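Local coordinates for protein cytochrome c2 (Rhodobacter sphaeroides, PDB 1CXC) that carries electrons through its covalently bound heme c, serving as donor to the oxidized bacteriochlorophyll in the photophosphorylation pathway, at residues T27-R32 against W114-Q119. Sequence-based numbering, arbitrary orientation.
Sequences TTIAGR and WAYLQQ
With CG anti to the backbone N (chi1 167°), the Y116 side chain projects from helix 107-120, the C-terminal helix of the cytochrome c fold, and carries its phenol ring across to I29 and A30. These two residues form a classic beta bulge on strand 28-30: both backbones hydrogen-bond to I21 of the antiparallel partner strand 21-22. The side chain of I29 comes to meet the tyrosine from the opposite direction. Both its torsions, chi1 115° and chi2 105°, are off the staggered values and together set CD1 obliquely by the phenol end of the ring, 4.4 Å from CZ of Y116. No hydrogen bond joins the segments; the contact is van der Waals, small and at the surface, and the backbones stay well apart, with the CA atoms of A30 and L117 10.5 Å from each other. Y116 and L117 also touch I21, so both strands of the hairpin meet the helix, while A9 of helix 5-11 packs against Y116 as well. The Y116 side chain sits about 8 Å from heme c, which places the contact near the heme crevice. Across this contact the phenol oxygen touches two methyl carbons, Y116 OH lying 3.5 Å from A30 CB and 3.7 Å from I29 CD1.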
ATOM      1  N   THR A  27       5.936  -0.280  17.946  1.00 22.69           N
ATOM      2  CA  THR A  27       6.373   1.081  17.793  1.00 21.45           C
ATOM      3  C   THR A  27       5.774   1.728  16.551  1.00 22.17           C
ATOM      4  O   THR A  27       5.680   1.114  15.493  1.00 21.15           O
ATOM      5  CB  THR A  27       7.885   1.108  17.672  1.00 22.71           C
ATOM      6  OG1 THR A  27       8.396   0.611  18.900  1.00 26.44           O
ATOM      7  CG2 THR A  27       8.404   2.502  17.371  1.00 23.60           C
ATOM      8  N   THR A  28       5.268   2.951  16.686  1.00 19.88           N
ATOM      9  CA  THR A  28       4.711   3.661  15.559  1.00 19.82           C
ATOM     10  C   THR A  28       5.810   4.367  14.788  1.00 19.73           C
ATOM     11  O   THR A  28       6.571   5.145  15.357  1.00 20.63           O
ATOM     12  CB  THR A  28       3.725   4.737  16.015  1.00 19.13           C
ATOM     13  OG1 THR A  28       2.592   4.068  16.540  1.00 19.48           O
ATOM     14  CG2 THR A  28       3.336   5.641  14.865  1.00 18.34           C
ATOM     15  N   ILE A  29       6.113   3.936  13.570  1.00 18.63           N
ATOM     16  CA  ILE A  29       7.126   4.648  12.830  1.00 18.95           C
ATOM     17  C   ILE A  29       6.495   5.771  11.999  1.00 17.47           C
ATOM     18  O   ILE A  29       7.029   6.869  11.876  1.00 18.37           O
ATOM     19  CB  ILE A  29       8.050   3.681  12.020  1.00 21.15           C
ATOM     20  CG1 ILE A  29       7.902   3.871  10.535  1.00 22.54           C
ATOM     21  CG2 ILE A  29       7.912   2.226  12.448  1.00 19.29           C
ATOM     22  CD1 ILE A  29       9.112   4.619   9.963  1.00 24.07           C
ATOM     23  N   ALA A  30       5.210   5.678  11.729  1.00 16.44           N
ATOM     24  CA  ALA A  30       4.545   6.727  10.999  1.00 16.41           C
ATOM     25  C   ALA A  30       3.062   6.525  11.068  1.00 19.63           C
ATOM     26  O   ALA A  30       2.585   5.414  11.225  1.00 18.55           O
ATOM     27  CB  ALA A  30       4.936   6.720   9.537  1.00 17.39           C
ATOM     28  N   GLY A  31       2.309   7.574  11.365  1.00 23.14           N
ATOM     29  CA  GLY A  31       0.883   7.370  11.445  1.00 26.83           C
ATOM     30  C   GLY A  31       0.261   8.189  12.541  1.00 29.35           C
ATOM     31  O   GLY A  31       0.929   8.417  13.542  1.00 29.40           O
ATOM     32  N   ARG A  32      -1.064   8.113  12.585  1.00 32.00           N
ATOM     33  CA  ARG A  32      -1.870   8.860  13.541  1.00 37.39           C
ATOM     34  C   ARG A  32      -3.007   7.988  14.094  1.00 36.13           C
ATOM     35  O   ARG A  32      -4.185   8.372  14.058  1.00 36.62           O
ATOM     36  CB  ARG A  32      -2.457  10.053  12.807  1.00 41.98           C
ATOM     37  CG  ARG A  32      -2.571  11.309  13.643  1.00 48.10           C
ATOM     38  CD  ARG A  32      -3.376  12.341  12.862  1.00 55.82           C
ATOM     39  N   TRP A 114       7.599   4.694  -2.175  1.00 11.60           N
ATOM     40  CA  TRP A 114       8.069   3.315  -2.181  1.00 11.20           C
ATOM     41  C   TRP A 114       9.492   3.261  -1.629  1.00 10.19           C
ATOM     42  O   TRP A 114       9.850   2.362  -0.868  1.00  8.97           O
ATOM     43  CB  TRP A 114       8.047   2.737  -3.603  1.00  8.87           C
ATOM     44  CG  TRP A 114       8.489   1.255  -3.610  1.00  8.96           C
ATOM     45  CD1 TRP A 114       9.726   0.888  -4.070  1.00 10.96           C
ATOM     46  CD2 TRP A 114       7.778   0.193  -3.122  1.00 10.01           C
ATOM     47  NE1 TRP A 114       9.803  -0.429  -3.897  1.00 10.88           N
ATOM     48  CE2 TRP A 114       8.666  -0.873  -3.313  1.00 12.14           C
ATOM     49  CE3 TRP A 114       6.542  -0.013  -2.540  1.00 12.77           C
ATOM     50  CZ2 TRP A 114       8.324  -2.163  -2.910  1.00 11.81           C
ATOM     51  CZ3 TRP A 114       6.199  -1.303  -2.150  1.00 13.76           C
ATOM     52  CH2 TRP A 114       7.077  -2.368  -2.333  1.00 14.36           C
ATOM     53  N   ALA A 115      10.335   4.237  -1.961  1.00  7.55           N
ATOM     54  CA  ALA A 115      11.688   4.229  -1.447  1.00  8.98           C
ATOM     55  C   ALA A 115      11.711   4.408   0.075  1.00  9.47           C
ATOM     56  O   ALA A 115      12.526   3.807   0.788  1.00  9.16           O
ATOM     57  CB  ALA A 115      12.485   5.360  -2.095  1.00  9.77           C
ATOM     58  N   TYR A 116      10.747   5.172   0.599  1.00 10.47           N
ATOM     59  CA  TYR A 116      10.632   5.389   2.033  1.00  9.34           C
ATOM     60  C   TYR A 116      10.209   4.083   2.714  1.00  7.89           C
ATOM     61  O   TYR A 116      10.804   3.636   3.690  1.00 10.06           O
ATOM     62  CB  TYR A 116       9.595   6.503   2.251  1.00  9.66           C
ATOM     63  CG  TYR A 116       9.093   6.667   3.679  1.00 12.78           C
ATOM     64  CD1 TYR A 116       9.993   6.949   4.695  1.00 14.38           C
ATOM     65  CD2 TYR A 116       7.751   6.521   3.953  1.00 13.47           C
ATOM     66  CE1 TYR A 116       9.562   7.085   6.006  1.00 16.29           C
ATOM     67  CE2 TYR A 116       7.312   6.652   5.253  1.00 17.46           C
ATOM     68  CZ  TYR A 116       8.217   6.932   6.270  1.00 18.59           C
ATOM     69  OH  TYR A 116       7.775   7.045   7.582  1.00 19.93           O
ATOM     70  N   LEU A 117       9.352   3.304   2.078  1.00 11.65           N
ATOM     71  CA  LEU A 117       8.909   2.038   2.656  1.00 11.69           C
ATOM     72  C   LEU A 117      10.018   1.004   2.631  1.00 11.58           C
ATOM     73  O   LEU A 117      10.066   0.114   3.465  1.00 11.80           O
ATOM     74  CB  LEU A 117       7.695   1.501   1.904  1.00 10.13           C
ATOM     75  CG  LEU A 117       6.441   2.350   1.956  1.00  9.98           C
ATOM     76  CD1 LEU A 117       5.398   1.763   1.023  1.00 12.71           C
ATOM     77  CD2 LEU A 117       5.935   2.465   3.382  1.00 11.72           C
ATOM     78  N   GLN A 118      10.881   1.041   1.629  1.00 13.63           N
ATOM     79  CA  GLN A 118      11.994   0.126   1.591  1.00 13.90           C
ATOM     80  C   GLN A 118      12.980   0.500   2.689  1.00 16.81           C
ATOM     81  O   GLN A 118      13.914  -0.247   2.982  1.00 18.06           O
ATOM     82  CB  GLN A 118      12.673   0.192   0.233  1.00 12.22           C
ATOM     83  CG  GLN A 118      11.934  -0.653  -0.787  1.00 15.29           C
ATOM     84  CD  GLN A 118      12.365  -2.123  -0.732  1.00 16.47           C
ATOM     85  OE1 GLN A 118      12.379  -2.820  -1.732  1.00 19.64           O
ATOM     86  NE2 GLN A 118      12.751  -2.656   0.416  1.00 12.36           N
ATOM     87  N   GLN A 119      12.881   1.714   3.245  1.00 18.08           N
ATOM     88  CA  GLN A 119      13.780   2.086   4.319  1.00 20.23           C
ATOM     89  C   GLN A 119      13.195   1.784   5.672  1.00 19.85           C
ATOM     90  O   GLN A 119      13.854   1.220   6.516  1.00 18.93           O
ATOM     91  CB  GLN A 119      14.072   3.578   4.355  1.00 26.61           C
ATOM     92  CG  GLN A 119      14.754   4.099   3.113  1.00 37.65           C
ATOM     93  CD  GLN A 119      16.102   3.458   2.901  1.00 43.40           C
ATOM     94  OE1 GLN A 119      16.893   3.305   3.828  1.00 47.98           O
ATOM     95  NE2 GLN A 119      16.377   3.017   1.679  1.00 50.84           N
TER